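Local coordinates for protein cellulase (Bacillus sp. BG-CS10, PDB 5E09) that probably hydrolyses internal beta-1,4-glucosidic bonds of cellulose with a family 5 catalytic barrel, aided by an appended family 46 carbohydrate-binding module, at residues D433-E438 / S518-E523; A459-V464 / L512-W517. All blocks are in the same frame, centred on the assembly; numbering follows the deposited sequence.

Contact 1. Residues D433-E438 / S518-E523; sequences DEPTLE and SGEMVE
V522 holds CG1 anti to its backbone N (chi1 -174°) and CG2 anti to its carbonyl carbon, and this spreads its two methyls between L437 and P435. CG1 meets CD1 of L437 at 3.9 Å. CG2 lies 3.8 Å from CG of the P435 ring and about as near to P435 O. L437 reaches across because its CG stands anti to the carbonyl carbon (chi1 -54°), with the isobutyl end directed at the valine. Further along, E520 lays CB and CG beside the proline ring, E520 CG 4.0 Å from P435 CD, and its carboxylate continues toward E434. The contact joins the first strand of the carbohydrate-binding module, 436-443, to strand 521-529 of the same antiparallel sheet; the two are not sheet neighbours, and they meet through side chains, with F514 and F516 of strand 509-516 packed against the same apolar groups. Shortening V522 to an alanine removes both methyls, and would probably deprive L437 CD1 and P435 CG of their contacts here and leave a gap between them. E434 and E520 cross nearly at a right angle, their carboxylate planes 87° apart and E434 OE2 4.2 Å from E520 OE1. R351 forms a salt bridge with E520 OE2, probably easing this like-charge approach. The turn into strand 521-529 is an ST turn, E520 N donating to S518 OG at 3.0 Å.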
# COMPACT_ATOMS: atom_id res chain seq x y z
N ASP A 433 9.09 25.81 15.58
CA ASP A 433 9.98 26.91 15.28
C ASP A 433 10.56 26.64 13.90
O ASP A 433 10.42 25.54 13.36
CB ASP A 433 11.09 27.02 16.33
CG ASP A 433 11.36 28.45 16.73
OD1 ASP A 433 11.47 29.32 15.83
OD2 ASP A 433 11.46 28.71 17.95
N GLU A 434 11.22 27.64 13.32
CA GLU A 434 11.86 27.45 12.04
C GLU A 434 12.97 26.41 12.15
O GLU A 434 13.91 26.59 12.93
CB GLU A 434 12.42 28.77 11.53
CG GLU A 434 13.21 28.65 10.24
CD GLU A 434 14.16 29.82 10.03
OE1 GLU A 434 14.96 30.11 10.95
OE2 GLU A 434 14.10 30.45 8.95
N PRO A 435 12.88 25.33 11.35
CA PRO A 435 13.88 24.25 11.40
C PRO A 435 15.28 24.74 10.98
O PRO A 435 15.41 25.65 10.17
CB PRO A 435 13.33 23.21 10.41
CG PRO A 435 12.41 23.95 9.52
CD PRO A 435 11.83 25.07 10.35
N THR A 436 16.30 24.11 11.54
CA THR A 436 17.68 24.56 11.39
C THR A 436 18.62 23.40 11.06
O THR A 436 18.52 22.32 11.66
CB THR A 436 18.17 25.28 12.68
OG1 THR A 436 17.35 26.42 12.92
CG2 THR A 436 19.62 25.72 12.57
N LEU A 437 19.54 23.62 10.12
CA LEU A 437 20.54 22.62 9.78
C LEU A 437 21.94 23.13 10.12
O LEU A 437 22.15 24.33 10.28
CB LEU A 437 20.46 22.27 8.30
CG LEU A 437 19.08 21.82 7.84
CD1 LEU A 437 19.05 21.70 6.33
CD2 LEU A 437 18.70 20.51 8.51
N GLU A 438 22.89 22.20 10.22
CA GLU A 438 24.26 22.54 10.58
C GLU A 438 25.28 22.10 9.53
O GLU A 438 25.03 21.21 8.73
CB GLU A 438 24.62 21.92 11.92
CG GLU A 438 23.78 22.43 13.07
CD GLU A 438 24.17 21.81 14.40
OE1 GLU A 438 25.15 21.04 14.42
OE2 GLU A 438 23.49 22.08 15.41
N SER A 518 5.06 22.53 7.58
CA SER A 518 4.65 23.84 8.06
C SER A 518 4.55 24.84 6.92
O SER A 518 3.83 25.84 7.01
CB SER A 518 5.65 24.35 9.09
OG SER A 518 6.85 24.73 8.44
N GLY A 519 5.27 24.57 5.84
CA GLY A 519 5.41 25.51 4.74
C GLY A 519 6.82 26.06 4.67
O GLY A 519 7.21 26.67 3.68
N GLU A 520 7.60 25.84 5.73
CA GLU A 520 8.99 26.30 5.75
C GLU A 520 9.84 25.59 4.70
O GLU A 520 9.61 24.43 4.37
CB GLU A 520 9.62 26.08 7.13
CG GLU A 520 9.17 27.07 8.18
CD GLU A 520 9.64 28.49 7.89
OE1 GLU A 520 10.73 28.65 7.31
OE2 GLU A 520 8.90 29.43 8.24
N MSE A 521 10.81 26.32 4.17
CA MSE A 521 11.77 25.73 3.26
C MSE A 521 13.17 26.08 3.73
O MSE A 521 13.45 27.24 4.03
CB MSE A 521 11.56 26.21 1.83
CG MSE A 521 10.16 25.94 1.30
SE MSE A 521 10.05 26.38 -0.58
CE MSE A 521 8.10 26.40 -0.77
N VAL A 522 14.04 25.09 3.82
CA VAL A 522 15.40 25.35 4.28
C VAL A 522 16.42 24.98 3.21
O VAL A 522 16.38 23.89 2.64
CB VAL A 522 15.70 24.59 5.59
CG1 VAL A 522 17.06 25.00 6.14
CG2 VAL A 522 14.61 24.87 6.61
N GLU A 523 17.32 25.91 2.92
CA GLU A 523 18.34 25.71 1.90
C GLU A 523 19.59 25.13 2.52
O GLU A 523 19.91 25.43 3.67
CB GLU A 523 18.66 27.02 1.18
CG GLU A 523 17.46 27.65 0.46
CD GLU A 523 17.15 26.98 -0.86
OE1 GLU A 523 18.07 26.38 -1.46
OE2 GLU A 523 15.98 27.04 -1.31

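Contact 2. Residues A459-V464 / L512-W517; sequences ATMEAV and LTFHFW
H515 and E462 join side chain to side chain diagonally across the two strands: H515 NE2 donates to E462 OE1 at 2.8 Å. The oxygen lies at the imidazole edge, near the ring plane, and is met on its anti side but well out of the carboxylate plane; carboxylate and ring are turned 56° apart. H515 CG stands anti to its carbonyl carbon (chi1 -61°), which lays the ring along the sheet surface toward the glutamate. The second oxygen, E462 OE2, is taken by S478 OG, giving both carboxylate oxygens a partner. Beneath these side chains, strands 459-464 and 512-516 run antiparallel within the large sheet of the carbohydrate-binding module. E462 and T513 form a hydrogen-bonded pair, E462 N donating to T513 O and T513 N to E462 O. T460 and H515 are paired likewise, H515 N donating to T460 O from above the carbonyl plane, 35° out of it. H515 O serves two donors, both in its carbonyl plane: T460 N at 3.0 Å and A459 N at 2.6 Å. Such a doubled acceptor marks a classic beta bulge, with A459 and T460 both facing H515. At this end the A459 methyl sits over one face of the W517 indole, its CB 3.5 Å from the five-membered ring centroid. T460 CG2 packs beside H515 CB on the face that also carries E462 and T513. On the other face, the selenomethionine M461 lies alongside F514: its CG rests over the ring and its SE approaches CE1 obliquely at 3.6 Å, a Met-aromatic contact. L512 CD2 packs 3.8 Å from A463 CB.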
# COMPACT_ATOMS: atom_id res chain seq x y z
N ALA A 459 8.67 17.13 4.40
CA ALA A 459 7.77 16.62 3.39
C ALA A 459 8.57 16.06 2.22
O ALA A 459 8.34 14.93 1.78
CB ALA A 459 6.82 17.71 2.90
N THR A 460 9.53 16.85 1.74
CA THR A 460 10.33 16.40 0.60
C THR A 460 11.61 17.21 0.44
O THR A 460 11.91 18.08 1.25
CB THR A 460 9.51 16.46 -0.71
OG1 THR A 460 10.31 15.95 -1.79
CG2 THR A 460 9.08 17.89 -1.02
N MSE A 461 12.38 16.91 -0.61
CA MSE A 461 13.69 17.53 -0.81
C MSE A 461 13.99 17.74 -2.29
O MSE A 461 13.87 16.81 -3.10
CB MSE A 461 14.80 16.67 -0.18
CG MSE A 461 16.21 17.23 -0.40
SE MSE A 461 17.72 16.04 0.04
CE MSE A 461 17.71 14.89 -1.53
N GLU A 462 14.37 18.96 -2.65
CA GLU A 462 14.84 19.25 -4.00
C GLU A 462 16.36 19.21 -4.05
O GLU A 462 17.03 19.56 -3.08
CB GLU A 462 14.35 20.60 -4.49
CG GLU A 462 12.89 20.65 -4.88
CD GLU A 462 12.49 22.01 -5.43
OE1 GLU A 462 12.25 22.93 -4.62
OE2 GLU A 462 12.42 22.15 -6.67
N ALA A 463 16.89 18.79 -5.20
CA ALA A 463 18.33 18.78 -5.42
C ALA A 463 18.64 19.30 -6.81
O ALA A 463 18.25 18.69 -7.80
CB ALA A 463 18.89 17.38 -5.24
N VAL A 464 19.32 20.44 -6.90
CA VAL A 464 19.74 20.95 -8.21
C VAL A 464 21.22 21.30 -8.17
O VAL A 464 21.74 21.63 -7.12
CB VAL A 464 18.95 22.20 -8.64
CG1 VAL A 464 17.48 21.86 -8.84
CG2 VAL A 464 19.12 23.32 -7.63
N LEU A 512 20.43 21.81 -2.09
CA LEU A 512 19.28 21.09 -1.56
C LEU A 512 18.28 22.07 -0.97
O LEU A 512 18.65 23.03 -0.28
CB LEU A 512 19.70 20.07 -0.48
CG LEU A 512 20.85 19.10 -0.75
CD1 LEU A 512 21.17 18.28 0.49
CD2 LEU A 512 20.55 18.20 -1.93
N THR A 513 17.00 21.81 -1.24
CA THR A 513 15.92 22.58 -0.66
C THR A 513 14.98 21.64 0.08
O THR A 513 14.27 20.87 -0.55
CB THR A 513 15.11 23.34 -1.73
OG1 THR A 513 15.99 24.12 -2.53
CG2 THR A 513 14.06 24.24 -1.07
N PHE A 514 14.99 21.69 1.41
CA PHE A 514 14.05 20.87 2.17
C PHE A 514 12.70 21.56 2.36
O PHE A 514 12.63 22.69 2.86
CB PHE A 514 14.66 20.49 3.53
CG PHE A 514 15.85 19.59 3.42
CD1 PHE A 514 15.70 18.22 3.37
CD2 PHE A 514 17.14 20.12 3.37
CE1 PHE A 514 16.80 17.38 3.27
CE2 PHE A 514 18.25 19.29 3.27
CZ PHE A 514 18.07 17.92 3.22
N HIS A 515 11.65 20.87 1.92
CA HIS A 515 10.27 21.32 2.10
C HIS A 515 9.65 20.64 3.32
O HIS A 515 9.56 19.39 3.38
CB HIS A 515 9.41 21.02 0.86
CG HIS A 515 9.88 21.70 -0.39
ND1 HIS A 515 9.10 22.59 -1.09
CD2 HIS A 515 11.05 21.60 -1.08
CE1 HIS A 515 9.76 23.01 -2.15
NE2 HIS A 515 10.95 22.43 -2.17
N PHE A 516 9.21 21.47 4.27
CA PHE A 516 8.56 21.03 5.50
C PHE A 516 7.05 21.22 5.43
O PHE A 516 6.56 22.03 4.65
CB PHE A 516 9.11 21.80 6.71
CG PHE A 516 10.54 21.49 7.02
CD1 PHE A 516 11.57 22.07 6.31
CD2 PHE A 516 10.85 20.60 8.04
CE1 PHE A 516 12.89 21.78 6.59
CE2 PHE A 516 12.17 20.30 8.34
CZ PHE A 516 13.19 20.89 7.61
N TRP A 517 6.32 20.47 6.24
CA TRP A 517 4.85 20.52 6.22
C TRP A 517 4.26 21.79 6.83
O TRP A 517 3.09 22.09 6.62
CB TRP A 517 4.28 19.28 6.91
CG TRP A 517 4.29 18.11 5.99
CD1 TRP A 517 5.10 17.01 6.05
CD2 TRP A 517 3.48 17.94 4.83
NE1 TRP A 517 4.83 16.16 5.01
CE2 TRP A 517 3.82 16.71 4.23
CE3 TRP A 517 2.47 18.71 4.23
CZ2 TRP A 517 3.22 16.22 3.09
CZ3 TRP A 517 1.86 18.23 3.09
CH2 TRP A 517 2.23 17.00 2.53

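In the fold
Contacts 1 and 2 lie about 10 Å apart, centre to centre, in one antiparallel sheet of the carbohydrate-binding module, and contact 2 is nested along the chain inside the loop closed by contact 1. They share a seam, because strands 509-516 and 521-529 follow each other in the chain and pair side by side. Across it F514 N lies 2.9 Å from V522 O, a probable hydrogen bond, and T513 OG1 probably bonds E523 OE2 at 3.2 Å. V522 CG2 packs 3.5 Å from F516 CE1. Outward, contact 1 reaches R351 on strand 347-351 of the X2 module, whereas W517 of contact 2 touches R240 and Q285 of the catalytic domain.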